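Local coordinates for probable enoyl-CoA hydratase/isomerase (Pseudomonas aeruginosa, PDB 7CRD), which probably isomerises the double bond of enoyl-CoA thioesters and binds coenzyme A, at residues V51-G56 / K93-A98; L116-R121 / E186-A191. One frame throughout, in Å; residues are numbered along the deposited sequence.

Two ways of building on one β-sheet meet here. Contact 1 joins neighbouring parallel strands edge to edge through their backbones, whereas contact 2 lays helix 182-196 over a face of the same sheet mainly through side chains. Their centres are about 9 Å apart, and they touch: strand 95-99 of contact 1 lies next to strand 116-120 of contact 2, with A97 N 2.9 Å from L116 O and A97 O 2.9 Å from F118 N, both probable hydrogen bonds. A188 of contact 2 packs on contact 1, its CB 3.6 Å from L52 CD1. G55, at the loop end of contact 1, lies about 11 Å from the side chain of S62, which binds coenzyme A; contact 2 lies away from it.

Contact 1: residues V51-G56 / K93-A98; sequences VLITGG and KPVIAA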
ATOM      1  N   VAL A  51      -2.269  -2.629  13.615  1.00 21.77           N
ATOM      2  CA  VAL A  51      -2.099  -3.562  12.505  1.00 17.25           C
ATOM      3  C   VAL A  51      -0.743  -3.329  11.846  1.00 20.45           C
ATOM      4  O   VAL A  51      -0.345  -2.180  11.612  1.00 19.81           O
ATOM      5  CB  VAL A  51      -3.254  -3.414  11.490  1.00 20.39           C
ATOM      6  CG1 VAL A  51      -2.951  -4.191  10.198  1.00 22.94           C
ATOM      7  CG2 VAL A  51      -4.561  -3.885  12.112  1.00 22.35           C
ATOM      8  N   LEU A  52      -0.034  -4.419  11.546  1.00 18.01           N
ATOM      9  CA  LEU A  52       1.231  -4.374  10.817  1.00 19.95           C
ATOM     10  C   LEU A  52       1.058  -5.090   9.487  1.00 23.33           C
ATOM     11  O   LEU A  52       0.504  -6.192   9.442  1.00 25.42           O
ATOM     12  CB  LEU A  52       2.374  -5.029  11.608  1.00 26.08           C
ATOM     13  CG  LEU A  52       3.695  -5.230  10.838  1.00 31.44           C
ATOM     14  CD1 LEU A  52       4.398  -3.894  10.611  1.00 29.43           C
ATOM     15  CD2 LEU A  52       4.643  -6.211  11.534  1.00 37.86           C
ATOM     16  N   ILE A  53       1.527  -4.468   8.411  1.00 22.42           N
ATOM     17  CA  ILE A  53       1.462  -5.047   7.075  1.00 19.89           C
ATOM     18  C   ILE A  53       2.882  -5.275   6.584  1.00 21.48           C
ATOM     19  O   ILE A  53       3.709  -4.356   6.625  1.00 20.72           O
ATOM     20  CB  ILE A  53       0.692  -4.141   6.097  1.00 21.17           C
ATOM     21  CG1 ILE A  53      -0.705  -3.845   6.626  1.00 31.20           C
ATOM     22  CG2 ILE A  53       0.571  -4.826   4.726  1.00 20.39           C
ATOM     23  CD1 ILE A  53      -1.513  -2.970   5.682  1.00 37.15           C
ATOM     24  N   THR A  54       3.163  -6.488   6.104  1.00 19.93           N
ATOM     25  CA  THR A  54       4.514  -6.808   5.674  1.00 18.95           C
ATOM     26  C   THR A  54       4.476  -7.956   4.677  1.00 15.97           C
ATOM     27  O   THR A  54       3.513  -8.721   4.614  1.00 19.09           O
ATOM     28  CB  THR A  54       5.399  -7.180   6.869  1.00 23.86           C
ATOM     29  OG1 THR A  54       6.747  -7.353   6.429  1.00 22.47           O
ATOM     30  CG2 THR A  54       4.892  -8.474   7.492  1.00 24.81           C
ATOM     31  N   GLY A  55       5.548  -8.063   3.900  1.00 19.70           N
ATOM     32  CA  GLY A  55       5.744  -9.209   3.045  1.00 23.58           C
ATOM     33  C   GLY A  55       6.883 -10.090   3.514  1.00 27.96           C
ATOM     34  O   GLY A  55       7.210 -11.079   2.854  1.00 29.09           O
ATOM     35  N   GLY A  56       7.510  -9.736   4.630  1.00 30.13           N
ATOM     36  CA  GLY A  56       8.615 -10.504   5.176  1.00 35.36           C
ATOM     37  C   GLY A  56       9.969  -9.849   4.960  1.00 29.16           C
ATOM     38  O   GLY A  56      10.089  -8.667   4.639  1.00 21.29           O
ATOM     39  N   LYS A  93      -7.536   2.643  13.315  1.00 18.40           N
ATOM     40  CA  LYS A  93      -6.475   2.299  14.244  1.00 17.78           C
ATOM     41  C   LYS A  93      -5.109   2.435  13.576  1.00 16.91           C
ATOM     42  O   LYS A  93      -5.013   2.523  12.348  1.00 21.53           O
ATOM     43  CB  LYS A  93      -6.686   0.871  14.759  1.00 19.77           C
ATOM     44  CG  LYS A  93      -7.910   0.725  15.682  1.00 28.76           C
ATOM     45  CD  LYS A  93      -8.271  -0.746  15.924  1.00 31.21           C
ATOM     46  CE  LYS A  93      -9.580  -0.905  16.694  1.00 31.45           C
ATOM     47  NZ  LYS A  93      -9.933  -2.356  16.891  1.00 30.91           N
ATOM     48  N   PRO A  94      -4.021   2.484  14.346  1.00 18.89           N
ATOM     49  CA  PRO A  94      -2.696   2.595  13.718  1.00 17.63           C
ATOM     50  C   PRO A  94      -2.404   1.418  12.798  1.00 20.82           C
ATOM     51  O   PRO A  94      -2.692   0.264  13.124  1.00 24.82           O
ATOM     52  CB  PRO A  94      -1.737   2.628  14.915  1.00 19.12           C
ATOM     53  CG  PRO A  94      -2.560   3.244  15.998  1.00 18.97           C
ATOM     54  CD  PRO A  94      -3.939   2.663  15.810  1.00 20.13           C
ATOM     55  N   VAL A  95      -1.853   1.732  11.623  1.00 14.90           N
ATOM     56  CA  VAL A  95      -1.351   0.749  10.662  1.00 14.79           C
ATOM     57  C   VAL A  95       0.113   1.044  10.417  1.00 15.73           C
ATOM     58  O   VAL A  95       0.469   2.192  10.123  1.00 16.85           O
ATOM     59  CB  VAL A  95      -2.096   0.813   9.315  1.00 22.36           C
ATOM     60  CG1 VAL A  95      -1.644  -0.337   8.406  1.00 27.14           C
ATOM     61  CG2 VAL A  95      -3.550   0.747   9.517  1.00 26.10           C
ATOM     62  N   ILE A  96       0.941   0.008  10.467  1.00 21.73           N
ATOM     63  CA  ILE A  96       2.387   0.122  10.305  1.00 17.50           C
ATOM     64  C   ILE A  96       2.810  -0.792   9.165  1.00 15.77           C
ATOM     65  O   ILE A  96       2.432  -1.967   9.134  1.00 19.89           O
ATOM     66  CB  ILE A  96       3.126  -0.252  11.602  1.00 14.86           C
ATOM     67  CG1 ILE A  96       2.702   0.659  12.747  1.00 16.33           C
ATOM     68  CG2 ILE A  96       4.660  -0.202  11.382  1.00 16.07           C
ATOM     69  CD1 ILE A  96       3.433   0.327  14.060  1.00 21.21           C
ATOM     70  N   ALA A  97       3.571  -0.256   8.225  1.00 15.33           N
ATOM     71  CA  ALA A  97       4.137  -1.050   7.147  1.00 18.28           C
ATOM     72  C   ALA A  97       5.599  -1.378   7.441  1.00 16.10           C
ATOM     73  O   ALA A  97       6.374  -0.505   7.846  1.00 18.00           O
ATOM     74  CB  ALA A  97       4.035  -0.301   5.816  1.00 17.03           C
ATOM     75  N   ALA A  98       5.989  -2.628   7.187  1.00 18.03           N
ATOM     76  CA  ALA A  98       7.390  -3.041   7.265  1.00 19.37           C
ATOM     77  C   ALA A  98       7.773  -3.585   5.898  1.00 14.90           C
ATOM     78  O   ALA A  98       7.327  -4.673   5.511  1.00 18.53           O
ATOM     79  CB  ALA A  98       7.608  -4.079   8.362  1.00 16.92           C
TER
HETATM   80  O   HOH W   1       8.348  -6.801   3.429  1.00 21.91           O
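V51 and P94 open the pairing of two parallel strands: V51 N gives an almost straight hydrogen bond to P94 O (3.0 Å, 174° at the hydrogen). The bonding then passes back and forth, from I96 N to V51 O, from I53 N to I96 O and from A98 N to I53 O. The strand axes diverge by only 24°, and V51, L52 and I53 stand beside V95, I96 and A97.

The tightly packed part is apolar and occupies both faces. On one, L52 has CG anti to its backbone N, and the second torsion (72°) turns CD1 to the neighbouring strand. There this methyl touches I96 CG2 (3.8 Å) on one flank and A98 CB on another, roughly at right angles, and lies over the I96 carbonyl, 3.1 Å from its O; A188 of helix 182-196 covers the group. On the other face I53 CD1 meets V95 CG1 at 3.8 Å, the two branched side chains lying obliquely to each other.

From T54 onward the contact becomes looser and polar, although its residues remain buried. T54 OG1 donates to A98 O (2.9 Å), tilted from the carbonyl plane, and accepts from G56 N (3.1 Å), an ST turn that ties the first residues of the loop to the strand end. A water accepts from G55 N and lies within hydrogen-bonding distance of A98 O and G56 O, filling in where direct strand pairing gives out. N100 also binds G56 O.

Neighbouring parallel strands 50-54 and 95-99 are thus joined by a helix-containing beta-alpha-beta crossover, as in the crotonase fold, and the loop after strand 50-54 carries the coenzyme A-binding residues S62, N64 and D65.

Contact 2: residues L116-R121 / E186-A191; sequences LVFVGR and EHARDA
F118 and H187 form the aromatic part of this strand-helix interface, a T-shaped pair in which the imidazole turns its edge to one face of the phenyl ring. The planes meet at 76° with centroids 4.5 Å apart. H187 CD2 makes the approach, 3.2 Å from F118 CE1 and displaced toward the rim of the ring; NE2, next to it on the same edge, is 3.3 Å from F118 CE1. With CG of H187 anti to its backbone N (chi1 -171°), the imidazole reaches down from the helix to the sheet.

The remaining contacts are aliphatic. A191 CB, one helical turn after H187, reaches F118 CE2 at 3.7 Å and L116 CD1 at 3.8 Å, bridging the two strand residues that face the helix. A188 adds its CB 3.9 Å from F118 CD2, and its small size lets the backbone come close to the ring as well. V184 of the same helix and L178 of the edge strand further enclose F118.

With no hydrogen bond between the two segments, dispersion and a probably weak edge-to-face attraction account for this part of the helix's seat, so complementarity of shape matters here more than polar bonding.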
ATOM      1  N   LEU A 116       2.717   4.567  10.162  1.00 14.07           N
ATOM      2  CA  LEU A 116       4.179   4.511  10.164  1.00 14.56           C
ATOM      3  C   LEU A 116       4.641   3.597   9.047  1.00 16.30           C
ATOM      4  O   LEU A 116       3.990   2.591   8.745  1.00 17.94           O
ATOM      5  CB  LEU A 116       4.764   4.008  11.513  1.00 14.41           C
ATOM      6  CG  LEU A 116       4.490   4.867  12.752  1.00 16.68           C
ATOM      7  CD1 LEU A 116       5.004   4.178  14.015  1.00 15.74           C
ATOM      8  CD2 LEU A 116       5.118   6.249  12.622  1.00 14.91           C
ATOM      9  N   VAL A 117       5.759   3.950   8.433  1.00 13.89           N
ATOM     10  CA  VAL A 117       6.323   3.181   7.328  1.00 15.14           C
ATOM     11  C   VAL A 117       7.808   2.975   7.606  1.00 18.07           C
ATOM     12  O   VAL A 117       8.555   3.950   7.735  1.00 19.15           O
ATOM     13  CB  VAL A 117       6.105   3.896   5.983  1.00 17.98           C
ATOM     14  CG1 VAL A 117       6.771   3.118   4.828  1.00 18.15           C
ATOM     15  CG2 VAL A 117       4.609   4.033   5.719  1.00 15.75           C
ATOM     16  N   PHE A 118       8.229   1.713   7.718  1.00 15.01           N
ATOM     17  CA  PHE A 118       9.635   1.358   7.888  1.00 16.03           C
ATOM     18  C   PHE A 118      10.077   0.531   6.699  1.00 17.65           C
ATOM     19  O   PHE A 118       9.387  -0.417   6.308  1.00 16.77           O
ATOM     20  CB  PHE A 118       9.846   0.590   9.195  1.00 14.83           C
ATOM     21  CG  PHE A 118       9.469   1.398  10.397  1.00 21.10           C
ATOM     22  CD1 PHE A 118      10.260   2.468  10.799  1.00 20.62           C
ATOM     23  CD2 PHE A 118       8.302   1.134  11.086  1.00 20.28           C
ATOM     24  CE1 PHE A 118       9.869   3.250  11.878  1.00 29.01           C
ATOM     25  CE2 PHE A 118       7.908   1.908  12.160  1.00 17.62           C
ATOM     26  CZ  PHE A 118       8.701   2.955  12.560  1.00 23.02           C
ATOM     27  N   VAL A 119      11.220   0.886   6.134  1.00 15.31           N
ATOM     28  CA  VAL A 119      11.700   0.248   4.919  1.00 16.06           C
ATOM     29  C   VAL A 119      13.147  -0.175   5.126  1.00 15.37           C
ATOM     30  O   VAL A 119      13.890   0.440   5.898  1.00 17.37           O
ATOM     31  CB  VAL A 119      11.578   1.196   3.702  1.00 18.45           C
ATOM     32  CG1 VAL A 119      10.141   1.687   3.516  1.00 23.51           C
ATOM     33  CG2 VAL A 119      12.478   2.402   3.898  1.00 18.92           C
ATOM     34  N   GLY A 120      13.548  -1.238   4.432  1.00 17.86           N
ATOM     35  CA  GLY A 120      14.969  -1.522   4.313  1.00 17.15           C
ATOM     36  C   GLY A 120      15.621  -0.456   3.455  1.00 16.24           C
ATOM     37  O   GLY A 120      15.041   0.022   2.483  1.00 20.81           O
ATOM     38  N   ARG A 121      16.846  -0.055   3.820  1.00 15.82           N
ATOM     39  CA  ARG A 121      17.426   1.047   3.067  1.00 18.97           C
ATOM     40  C   ARG A 121      17.638   0.700   1.596  1.00 17.24           C
ATOM     41  O   ARG A 121      17.645   1.606   0.757  1.00 15.90           O
ATOM     42  CB  ARG A 121      18.732   1.505   3.715  1.00 32.79           C
ATOM     43  CG  ARG A 121      19.874   0.549   3.569  1.00 35.05           C
ATOM     44  CD  ARG A 121      21.119   1.093   4.321  1.00 37.41           C
ATOM     45  NE  ARG A 121      20.746   1.648   5.614  1.00 38.46           N
ATOM     46  CZ  ARG A 121      21.026   1.094   6.790  1.00 39.51           C
ATOM     47  NH1 ARG A 121      20.615   1.686   7.904  1.00 39.55           N
ATOM     48  NH2 ARG A 121      21.727  -0.034   6.860  1.00 39.82           N
ATOM     49  N   GLU A 186      11.320  -6.155  13.013  1.00 21.10           N
ATOM     50  CA  GLU A 186      11.503  -6.030  14.456  1.00 21.09           C
ATOM     51  C   GLU A 186      11.314  -4.587  14.905  1.00 18.97           C
ATOM     52  O   GLU A 186      10.634  -4.323  15.904  1.00 21.49           O
ATOM     53  CB  GLU A 186      12.889  -6.572  14.851  1.00 32.40           C
ATOM     54  CG  GLU A 186      13.041  -8.086  14.586  1.00 50.76           C
ATOM     55  CD  GLU A 186      14.490  -8.600  14.500  1.00 64.59           C
ATOM     56  OE1 GLU A 186      15.447  -7.797  14.561  1.00 68.10           O
ATOM     57  OE2 GLU A 186      14.669  -9.835  14.364  1.00 67.31           O
ATOM     58  N   HIS A 187      11.866  -3.638  14.148  1.00 22.95           N
ATOM     59  CA  HIS A 187      11.645  -2.224  14.433  1.00 17.35           C
ATOM     60  C   HIS A 187      10.171  -1.844  14.322  1.00 18.46           C
ATOM     61  O   HIS A 187       9.654  -1.086  15.152  1.00 22.70           O
ATOM     62  CB  HIS A 187      12.496  -1.383  13.484  1.00 18.30           C
ATOM     63  CG  HIS A 187      12.507   0.066  13.827  1.00 37.92           C
ATOM     64  ND1 HIS A 187      13.402   0.608  14.722  1.00 41.89           N
ATOM     65  CD2 HIS A 187      11.724   1.087  13.409  1.00 38.32           C
ATOM     66  CE1 HIS A 187      13.170   1.904  14.843  1.00 41.64           C
ATOM     67  NE2 HIS A 187      12.162   2.221  14.051  1.00 42.14           N
ATOM     68  N   ALA A 188       9.470  -2.368  13.309  1.00 19.34           N
ATOM     69  CA  ALA A 188       8.052  -2.073  13.159  1.00 16.71           C
ATOM     70  C   ALA A 188       7.246  -2.630  14.321  1.00 20.83           C
ATOM     71  O   ALA A 188       6.322  -1.975  14.818  1.00 19.13           O
ATOM     72  CB  ALA A 188       7.540  -2.634  11.828  1.00 17.46           C
ATOM     73  N   ARG A 189       7.580  -3.844  14.766  1.00 24.53           N
ATOM     74  CA  ARG A 189       6.897  -4.414  15.922  1.00 26.08           C
ATOM     75  C   ARG A 189       7.167  -3.594  17.175  1.00 26.50           C
ATOM     76  O   ARG A 189       6.269  -3.398  17.998  1.00 23.93           O
ATOM     77  CB  ARG A 189       7.340  -5.862  16.129  1.00 21.92           C
ATOM     78  CG  ARG A 189       6.928  -6.797  15.011  1.00 28.87           C
ATOM     79  CD  ARG A 189       7.475  -8.187  15.268  1.00 42.39           C
ATOM     80  NE  ARG A 189       7.315  -8.598  16.658  1.00 54.45           N
ATOM     81  CZ  ARG A 189       6.347  -9.408  17.065  1.00 62.86           C
ATOM     82  NH1 ARG A 189       6.242  -9.767  18.344  1.00 68.24           N
ATOM     83  NH2 ARG A 189       5.471  -9.860  16.178  1.00 62.00           N
ATOM     84  N   ASP A 190       8.400  -3.106  17.341  1.00 23.51           N
ATOM     85  CA  ASP A 190       8.676  -2.273  18.508  1.00 20.25           C
ATOM     86  C   ASP A 190       7.916  -0.951  18.433  1.00 17.17           C
ATOM     87  O   ASP A 190       7.491  -0.419  19.472  1.00 17.49           O
ATOM     88  CB  ASP A 190      10.188  -2.056  18.653  1.00 25.14           C
ATOM     89  CG  ASP A 190      10.891  -3.265  19.286  1.00 32.73           C
ATOM     90  OD1 ASP A 190      10.229  -4.026  20.021  1.00 37.61           O
ATOM     91  OD2 ASP A 190      12.097  -3.466  19.044  1.00 35.09           O
ATOM     92  N   ALA A 191       7.688  -0.434  17.221  1.00 17.90           N
ATOM     93  CA  ALA A 191       6.843   0.753  17.083  1.00 18.30           C
ATOM     94  C   ALA A 191       5.401   0.449  17.475  1.00 21.88           C
ATOM     95  O   ALA A 191       4.731   1.286  18.097  1.00 20.20           O
ATOM     96  CB  ALA A 191       6.904   1.290  15.645  1.00 22.39           C
TER